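Local coordinates for extracellular ligand-binding receptor (Sphaerobacter thermophilus, PDB 4ZPJ), which probably serves an ABC transporter as its extracellular substrate-binding protein, a member of the leucine-binding protein family, and binds zinc ions, at residues H384-R398 with N409-L421. Residues are numbered along the deposited sequence; the frame is centred on the assembly and turned at random.
Sequences HPESQGPVTTILLCR and NIVVDRIPDFDDL. With ZN (zinc ion), chain I; ZN (zinc ion), chain D; ZN (zinc ion), chain C.
Leu421 lays its CD1 methyl over one face of the His384 imidazole, a CH-pi contact 3.6 Å from the ring centroid, while Pro385 CD covers the opposite face near the rim. A chi1 of -159°, CG anti to the backbone N, sets the ring between the two. Asp419 comes to the ring's edge, its carboxylate plane turned 85° from the imidazole and OD2 3.8 Å from His384 CD2; that same OD2 binds a zinc ion. Glu386 N donates to His384 ND1 from 25° out of the ring plane. With an alanine here, Leu421 CD1 would probably lose the surface it rests on, and the Glu386 amide its acceptor. Ser387 OG gives a 2.7 Å hydrogen bond to the syn lone pair of Asp420 OD1 and accepts from Gly389 N, closing an ST turn; Thr158 OG1 hydrogen-bonds Asp420 OD2. Loop 384-389 leads into, and 419-421 out of, an antiparallel beta hairpin, strands 390-401 and 407-418, which in the two-lobed fold of periplasmic binding proteins probably lies near the crossover between lobes. Two bulges interrupt it: a G1 bulge where Asp417 and Phe418 both face Thr392, and a classic bulge where Val412 and Asp413 both face Leu396, whose O takes a short bond from Val412 N (2.7 Å) and a weak one from Asp413 N. On the side covered by helix 180-188, Ile394 CG1 reaches Phe418 CB at 3.9 Å, and Leu396 CG meets Ile415 CD1. On the other, Leu395 CD2 lies alongside the extended Arg414 chain, 3.7 Å from its CG, and Arg414 NH2 salt-bridges Asp314 and hydrogen-bonds Asn313.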
ATOM      1  N   HIS A 384      10.814   6.526  -8.662  1.00 36.83           N
ATOM      2  CA  HIS A 384      12.219   6.246  -8.875  1.00 35.46           C
ATOM      3  C   HIS A 384      12.509   6.197 -10.388  1.00 36.90           C
ATOM      4  O   HIS A 384      11.771   5.559 -11.178  1.00 36.05           O
ATOM      5  CB  HIS A 384      12.575   4.919  -8.199  1.00 36.39           C
ATOM      6  CG  HIS A 384      14.030   4.777  -7.937  1.00 36.17           C
ATOM      7  ND1 HIS A 384      14.912   4.322  -8.890  1.00 37.16           N
ATOM      8  CD2 HIS A 384      14.779   5.125  -6.862  1.00 38.41           C
ATOM      9  CE1 HIS A 384      16.143   4.377  -8.403  1.00 40.19           C
ATOM     10  NE2 HIS A 384      16.093   4.888  -7.182  1.00 37.62           N
ATOM     11  N   PRO A 385      13.590   6.852 -10.812  1.00 38.17           N
ATOM     12  CA  PRO A 385      13.853   6.880 -12.254  1.00 39.56           C
ATOM     13  C   PRO A 385      14.211   5.506 -12.852  1.00 39.51           C
ATOM     14  O   PRO A 385      14.151   5.343 -14.043  1.00 38.21           O
ATOM     15  CB  PRO A 385      15.045   7.860 -12.405  1.00 39.45           C
ATOM     16  CG  PRO A 385      15.573   8.051 -11.040  1.00 39.88           C
ATOM     17  CD  PRO A 385      14.642   7.507 -10.011  1.00 37.10           C
ATOM     18  N   GLU A 386      14.621   4.556 -12.036  1.00 39.91           N
ATOM     19  CA  GLU A 386      14.990   3.231 -12.533  1.00 39.43           C
ATOM     20  C   GLU A 386      13.957   2.163 -12.227  1.00 38.05           C
ATOM     21  O   GLU A 386      13.627   1.426 -13.116  1.00 39.15           O
ATOM     22  CB  GLU A 386      16.310   2.833 -11.970  1.00 40.65           C
ATOM     23  CG  GLU A 386      17.425   3.729 -12.520  1.00 43.60           C
ATOM     24  CD  GLU A 386      18.653   3.721 -11.644  1.00 42.37           C
ATOM     25  OE1 GLU A 386      18.558   3.191 -10.530  1.00 44.26           O
ATOM     26  OE2 GLU A 386      19.730   4.190 -12.068  1.00 49.55           O
ATOM     27  N   SER A 387      13.409   2.097 -11.018  1.00 36.23           N
ATOM     28  CA  SER A 387      12.382   1.071 -10.707  1.00 36.14           C
ATOM     29  C   SER A 387      10.976   1.462 -11.134  1.00 35.18           C
ATOM     30  O   SER A 387      10.097   0.611 -11.364  1.00 34.61           O
ATOM     31  CB  SER A 387      12.368   0.758  -9.232  1.00 35.93           C
ATOM     32  OG  SER A 387      11.874   1.836  -8.409  1.00 36.89           O
ATOM     33  N   GLN A 388      10.766   2.764 -11.233  1.00 34.75           N
ATOM     34  CA  GLN A 388       9.441   3.361 -11.452  1.00 34.83           C
ATOM     35  C   GLN A 388       8.456   2.982 -10.373  1.00 34.91           C
ATOM     36  O   GLN A 388       7.253   3.003 -10.583  1.00 35.83           O
ATOM     37  CB  GLN A 388       8.919   3.078 -12.846  1.00 35.87           C
ATOM     38  CG  GLN A 388       9.854   3.675 -13.869  1.00 36.22           C
ATOM     39  CD  GLN A 388       9.336   3.726 -15.268  1.00 37.97           C
ATOM     40  OE1 GLN A 388       9.883   4.427 -16.105  1.00 39.26           O
ATOM     41  NE2 GLN A 388       8.317   2.945 -15.551  1.00 40.84           N
ATOM     42  N   GLY A 389       8.986   2.678  -9.193  1.00 35.98           N
ATOM     43  CA  GLY A 389       8.181   2.478  -7.998  1.00 34.25           C
ATOM     44  C   GLY A 389       8.246   3.819  -7.278  1.00 33.97           C
ATOM     45  O   GLY A 389       8.818   4.797  -7.805  1.00 35.06           O
ATOM     46  N   PRO A 390       7.622   3.900  -6.101  1.00 34.78           N
ATOM     47  CA  PRO A 390       7.474   5.157  -5.390  1.00 34.22           C
ATOM     48  C   PRO A 390       8.664   5.580  -4.601  1.00 34.20           C
ATOM     49  O   PRO A 390       9.295   4.760  -3.987  1.00 37.74           O
ATOM     50  CB  PRO A 390       6.360   4.856  -4.389  1.00 34.55           C
ATOM     51  CG  PRO A 390       5.651   3.705  -4.909  1.00 34.32           C
ATOM     52  CD  PRO A 390       6.739   2.866  -5.533  1.00 34.85           C
ATOM     53  N   VAL A 391       8.966   6.865  -4.653  1.00 35.85           N
ATOM     54  CA  VAL A 391       9.929   7.513  -3.804  1.00 36.90           C
ATOM     55  C   VAL A 391       9.048   8.521  -3.024  1.00 37.91           C
ATOM     56  O   VAL A 391       8.569   9.507  -3.561  1.00 40.95           O
ATOM     57  CB  VAL A 391      11.001   8.256  -4.601  1.00 38.53           C
ATOM     58  CG1 VAL A 391      11.945   9.023  -3.682  1.00 38.57           C
ATOM     59  CG2 VAL A 391      11.826   7.293  -5.432  1.00 37.54           C
ATOM     60  N   THR A 392       8.805   8.237  -1.759  1.00 38.92           N
ATOM     61  CA  THR A 392       7.724   8.884  -1.029  1.00 38.04           C
ATOM     62  C   THR A 392       8.004   9.005   0.477  1.00 36.46           C
ATOM     63  O   THR A 392       8.995   8.473   1.013  1.00 37.19           O
ATOM     64  CB  THR A 392       6.455   8.073  -1.305  1.00 39.19           C
ATOM     65  OG1 THR A 392       5.321   8.859  -0.979  1.00 42.91           O
ATOM     66  CG2 THR A 392       6.449   6.624  -0.581  1.00 38.23           C
ATOM     67  N   THR A 393       7.127   9.715   1.177  1.00 34.11           N
ATOM     68  CA  THR A 393       7.309   9.997   2.582  1.00 31.01           C
ATOM     69  C   THR A 393       6.587   8.866   3.326  1.00 32.79           C
ATOM     70  O   THR A 393       5.424   8.624   3.069  1.00 35.46           O
ATOM     71  CB  THR A 393       6.778  11.409   2.921  1.00 31.59           C
ATOM     72  OG1 THR A 393       7.593  12.406   2.268  1.00 39.61           O
ATOM     73  CG2 THR A 393       6.778  11.697   4.433  1.00 28.97           C
ATOM     74  N   ILE A 394       7.289   8.130   4.180  1.00 30.78           N
ATOM     75  CA  ILE A 394       6.654   7.118   5.005  1.00 30.82           C
ATOM     76  C   ILE A 394       6.374   7.733   6.387  1.00 31.62           C
ATOM     77  O   ILE A 394       7.229   8.431   6.894  1.00 30.74           O
ATOM     78  CB  ILE A 394       7.551   5.895   5.176  1.00 32.50           C
ATOM     79  CG1 ILE A 394       7.881   5.285   3.807  1.00 33.03           C
ATOM     80  CG2 ILE A 394       6.921   4.872   6.126  1.00 33.10           C
ATOM     81  CD1 ILE A 394       6.648   4.820   3.024  1.00 34.35           C
ATOM     82  N   LEU A 395       5.188   7.448   6.972  1.00 30.69           N
ATOM     83  CA  LEU A 395       4.752   8.000   8.241  1.00 32.04           C
ATOM     84  C   LEU A 395       4.929   6.968   9.290  1.00 32.96           C
ATOM     85  O   LEU A 395       4.469   5.850   9.129  1.00 36.22           O
ATOM     86  CB  LEU A 395       3.287   8.450   8.207  1.00 32.46           C
ATOM     87  CG  LEU A 395       3.046   9.436   7.036  1.00 34.29           C
ATOM     88  CD1 LEU A 395       1.580   9.670   6.723  1.00 35.08           C
ATOM     89  CD2 LEU A 395       3.748  10.760   7.119  1.00 32.96           C
ATOM     90  N   LEU A 396       5.658   7.310  10.343  1.00 35.53           N
ATOM     91  CA  LEU A 396       5.678   6.488  11.532  1.00 38.27           C
ATOM     92  C   LEU A 396       4.588   6.946  12.488  1.00 37.61           C
ATOM     93  O   LEU A 396       4.610   8.080  12.941  1.00 35.89           O
ATOM     94  CB  LEU A 396       6.982   6.615  12.280  1.00 43.13           C
ATOM     95  CG  LEU A 396       8.115   5.664  11.995  1.00 53.01           C
ATOM     96  CD1 LEU A 396       9.031   5.850  13.171  1.00 58.95           C
ATOM     97  CD2 LEU A 396       7.753   4.191  11.890  1.00 51.17           C
ATOM     98  N   CYS A 397       3.721   6.025  12.867  1.00 36.56           N
ATOM     99  CA  CYS A 397       2.560   6.352  13.618  1.00 37.50           C
ATOM    100  C   CYS A 397       2.385   5.533  14.897  1.00 38.41           C
ATOM    101  O   CYS A 397       3.011   4.482  15.101  1.00 38.14           O
ATOM    102  CB  CYS A 397       1.366   6.114  12.753  1.00 37.73           C
ATOM    103  SG  CYS A 397       1.255   7.263  11.386  1.00 38.96           S
ATOM    104  N   ARG A 398       1.521   6.039  15.749  1.00 35.28           N
ATOM    105  CA  ARG A 398       1.119   5.339  16.932  1.00 37.85           C
ATOM    106  C   ARG A 398      -0.378   5.434  17.032  1.00 37.06           C
ATOM    107  O   ARG A 398      -0.958   6.530  16.765  1.00 33.76           O
ATOM    108  CB  ARG A 398       1.731   5.986  18.156  1.00 41.73           C
ATOM    109  CG  ARG A 398       1.452   5.165  19.399  1.00 47.23           C
ATOM    110  CD  ARG A 398       2.270   5.691  20.577  1.00 49.76           C
ATOM    111  NE  ARG A 398       2.012   7.105  20.818  1.00 53.18           N
ATOM    112  CZ  ARG A 398       2.692   7.857  21.682  1.00 56.30           C
ATOM    113  NH1 ARG A 398       3.664   7.305  22.383  1.00 55.68           N
ATOM    114  NH2 ARG A 398       2.387   9.161  21.844  1.00 55.08           N
ATOM    115  N   ASN A 409      -4.572   6.650  14.077  1.00 37.85           N
ATOM    116  CA  ASN A 409      -3.106   6.573  13.876  1.00 37.20           C
ATOM    117  C   ASN A 409      -2.467   7.952  13.819  1.00 36.24           C
ATOM    118  O   ASN A 409      -2.708   8.702  12.870  1.00 37.13           O
ATOM    119  CB  ASN A 409      -2.788   5.843  12.589  1.00 40.38           C
ATOM    120  CG  ASN A 409      -2.938   4.358  12.742  1.00 45.04           C
ATOM    121  OD1 ASN A 409      -2.162   3.718  13.451  1.00 50.72           O
ATOM    122  ND2 ASN A 409      -3.914   3.814  12.095  1.00 47.67           N
ATOM    123  N   ILE A 410      -1.679   8.279  14.836  1.00 33.91           N
ATOM    124  CA  ILE A 410      -1.107   9.605  14.980  1.00 35.81           C
ATOM    125  C   ILE A 410       0.351   9.583  14.516  1.00 35.14           C
ATOM    126  O   ILE A 410       1.127   8.653  14.857  1.00 35.08           O
ATOM    127  CB  ILE A 410      -1.243  10.099  16.434  1.00 36.60           C
ATOM    128  CG1 ILE A 410      -2.722  10.122  16.846  1.00 35.89           C
ATOM    129  CG2 ILE A 410      -0.588  11.477  16.624  1.00 37.67           C
ATOM    130  CD1 ILE A 410      -3.608  11.137  16.149  1.00 34.87           C
ATOM    131  N   VAL A 411       0.728  10.582  13.725  1.00 34.78           N
ATOM    132  CA  VAL A 411       2.072  10.626  13.169  1.00 35.38           C
ATOM    133  C   VAL A 411       3.095  11.086  14.197  1.00 35.48           C
ATOM    134  O   VAL A 411       2.943  12.159  14.768  1.00 34.93           O
ATOM    135  CB  VAL A 411       2.146  11.534  11.952  1.00 39.14           C
ATOM    136  CG1 VAL A 411       3.576  11.641  11.437  1.00 40.52           C
ATOM    137  CG2 VAL A 411       1.249  10.990  10.848  1.00 38.15           C
ATOM    138  N   VAL A 412       4.124  10.271  14.446  1.00 33.97           N
ATOM    139  CA  VAL A 412       5.191  10.673  15.382  1.00 35.67           C
ATOM    140  C   VAL A 412       6.469  11.110  14.679  1.00 36.11           C
ATOM    141  O   VAL A 412       7.241  11.921  15.226  1.00 36.37           O
ATOM    142  CB  VAL A 412       5.484   9.639  16.500  1.00 40.18           C
ATOM    143  CG1 VAL A 412       4.226   9.304  17.293  1.00 40.90           C
ATOM    144  CG2 VAL A 412       6.040   8.349  15.984  1.00 43.12           C
ATOM    145  N   ASP A 413       6.656  10.647  13.450  1.00 33.47           N
ATOM    146  CA  ASP A 413       7.854  10.882  12.713  1.00 35.20           C
ATOM    147  C   ASP A 413       7.637  10.571  11.230  1.00 35.49           C
ATOM    148  O   ASP A 413       6.713   9.801  10.850  1.00 30.49           O
ATOM    149  CB  ASP A 413       8.975  10.008  13.233  1.00 43.32           C
ATOM    150  CG  ASP A 413      10.343  10.636  13.076  1.00 46.55           C
ATOM    151  OD1 ASP A 413      10.479  11.792  12.623  1.00 49.97           O
ATOM    152  OD2 ASP A 413      11.305   9.960  13.480  1.00 70.49           O
ATOM    153  N   ARG A 414       8.446  11.241  10.410  1.00 34.37           N
ATOM    154  CA  ARG A 414       8.367  11.139   8.978  1.00 35.30           C
ATOM    155  C   ARG A 414       9.697  10.733   8.400  1.00 34.54           C
ATOM    156  O   ARG A 414      10.725  11.219   8.852  1.00 33.84           O
ATOM    157  CB  ARG A 414       8.039  12.462   8.449  1.00 39.93           C
ATOM    158  CG  ARG A 414       6.575  12.798   8.478  1.00 41.94           C
ATOM    159  CD  ARG A 414       6.318  14.169   7.824  1.00 37.58           C
ATOM    160  NE  ARG A 414       4.941  14.425   8.176  1.00 38.96           N
ATOM    161  CZ  ARG A 414       4.516  15.214   9.144  1.00 40.12           C
ATOM    162  NH1 ARG A 414       5.370  15.985   9.849  1.00 39.54           N
ATOM    163  NH2 ARG A 414       3.203  15.303   9.322  1.00 39.77           N
ATOM    164  N   ILE A 415       9.686   9.852   7.399  1.00 36.15           N
ATOM    165  CA  ILE A 415      10.915   9.443   6.651  1.00 37.58           C
ATOM    166  C   ILE A 415      10.642   9.829   5.203  1.00 34.83           C
ATOM    167  O   ILE A 415       9.827   9.203   4.534  1.00 35.44           O
ATOM    168  CB  ILE A 415      11.235   7.924   6.754  1.00 42.48           C
ATOM    169  CG1 ILE A 415      11.421   7.469   8.199  1.00 45.51           C
ATOM    170  CG2 ILE A 415      12.559   7.597   6.068  1.00 41.64           C
ATOM    171  CD1 ILE A 415      10.141   7.161   8.926  1.00 45.26           C
ATOM    172  N   PRO A 416      11.242  10.916   4.736  1.00 37.46           N
ATOM    173  CA  PRO A 416      11.037  11.401   3.325  1.00 37.81           C
ATOM    174  C   PRO A 416      11.838  10.576   2.317  1.00 37.47           C
ATOM    175  O   PRO A 416      12.851   9.924   2.674  1.00 40.02           O
ATOM    176  CB  PRO A 416      11.616  12.824   3.357  1.00 35.64           C
ATOM    177  CG  PRO A 416      12.643  12.792   4.452  1.00 36.86           C
ATOM    178  CD  PRO A 416      12.087  11.856   5.509  1.00 38.96           C
ATOM    179  N   ASP A 417      11.383  10.588   1.083  1.00 35.79           N
ATOM    180  CA  ASP A 417      12.176  10.072  -0.026  1.00 36.92           C
ATOM    181  C   ASP A 417      12.639   8.641   0.217  1.00 33.69           C
ATOM    182  O   ASP A 417      13.756   8.247  -0.091  1.00 33.66           O
ATOM    183  CB  ASP A 417      13.344  10.988  -0.312  1.00 37.36           C
ATOM    184  CG  ASP A 417      12.886  12.455  -0.547  1.00 40.13           C
ATOM    185  OD1 ASP A 417      12.503  12.865  -1.631  1.00 42.19           O
ATOM    186  OD2 ASP A 417      13.024  13.253   0.364  1.00 51.99           O
ATOM    187  N   PHE A 418      11.736   7.854   0.744  1.00 32.60           N
ATOM    188  CA  PHE A 418      12.010   6.467   0.941  1.00 31.88           C
ATOM    189  C   PHE A 418      11.596   5.658  -0.307  1.00 31.55           C
ATOM    190  O   PHE A 418      10.417   5.588  -0.665  1.00 31.09           O
ATOM    191  CB  PHE A 418      11.315   5.997   2.169  1.00 31.45           C
ATOM    192  CG  PHE A 418      11.909   4.726   2.726  1.00 33.80           C
ATOM    193  CD1 PHE A 418      13.111   4.759   3.436  1.00 33.08           C
ATOM    194  CD2 PHE A 418      11.290   3.523   2.498  1.00 31.98           C
ATOM    195  CE1 PHE A 418      13.633   3.589   3.935  1.00 33.98           C
ATOM    196  CE2 PHE A 418      11.831   2.337   2.952  1.00 34.03           C
ATOM    197  CZ  PHE A 418      12.981   2.367   3.686  1.00 34.03           C
ATOM    198  N   ASP A 419      12.580   5.066  -0.979  1.00 31.10           N
ATOM    199  CA  ASP A 419      12.315   4.353  -2.214  1.00 32.70           C
ATOM    200  C   ASP A 419      12.132   2.850  -2.028  1.00 34.51           C
ATOM    201  O   ASP A 419      12.297   2.333  -0.912  1.00 36.66           O
ATOM    202  CB  ASP A 419      13.370   4.637  -3.270  1.00 34.04           C
ATOM    203  CG  ASP A 419      14.761   4.199  -2.886  1.00 35.09           C
ATOM    204  OD1 ASP A 419      14.985   3.106  -2.312  1.00 36.62           O
ATOM    205  OD2 ASP A 419      15.672   4.984  -3.220  1.00 36.11           O
ATOM    206  N   ASP A 420      11.803   2.165  -3.113  1.00 33.26           N
ATOM    207  CA  ASP A 420      11.501   0.738  -3.042  1.00 35.84           C
ATOM    208  C   ASP A 420      12.747  -0.151  -3.241  1.00 37.81           C
ATOM    209  O   ASP A 420      12.654  -1.332  -3.495  1.00 42.32           O
ATOM    210  CB  ASP A 420      10.352   0.365  -4.012  1.00 36.78           C
ATOM    211  CG  ASP A 420      10.679   0.650  -5.463  1.00 38.21           C
ATOM    212  OD1 ASP A 420      11.636   1.403  -5.740  1.00 37.87           O
ATOM    213  OD2 ASP A 420       9.940   0.152  -6.343  1.00 39.19           O
ATOM    214  N   LEU A 421      13.929   0.406  -3.081  1.00 37.85           N
ATOM    215  CA  LEU A 421      15.113  -0.344  -3.359  1.00 40.78           C
ATOM    216  C   LEU A 421      15.998  -0.417  -2.150  1.00 42.87           C
ATOM    217  O   LEU A 421      17.051  -0.979  -2.243  1.00 45.94           O
ATOM    218  CB  LEU A 421      15.895   0.339  -4.461  1.00 41.24           C
ATOM    219  CG  LEU A 421      15.276   0.443  -5.847  1.00 40.99           C
ATOM    220  CD1 LEU A 421      16.130   1.391  -6.691  1.00 42.89           C
ATOM    221  CD2 LEU A 421      15.253  -0.937  -6.452  1.00 43.10           C
TER
HETATM  222 ZN    ZN I 508      20.949   3.515 -10.443  1.00 49.56          ZN
HETATM  223 ZN    ZN D 503      11.711  14.638  -1.210  1.00 46.57          ZN
HETATM  224 ZN    ZN C 502      17.700   4.852  -2.622  1.00 42.52          ZN
HETATM  225  O   HOH W   1       9.139  12.291   0.178  1.00 42.22           O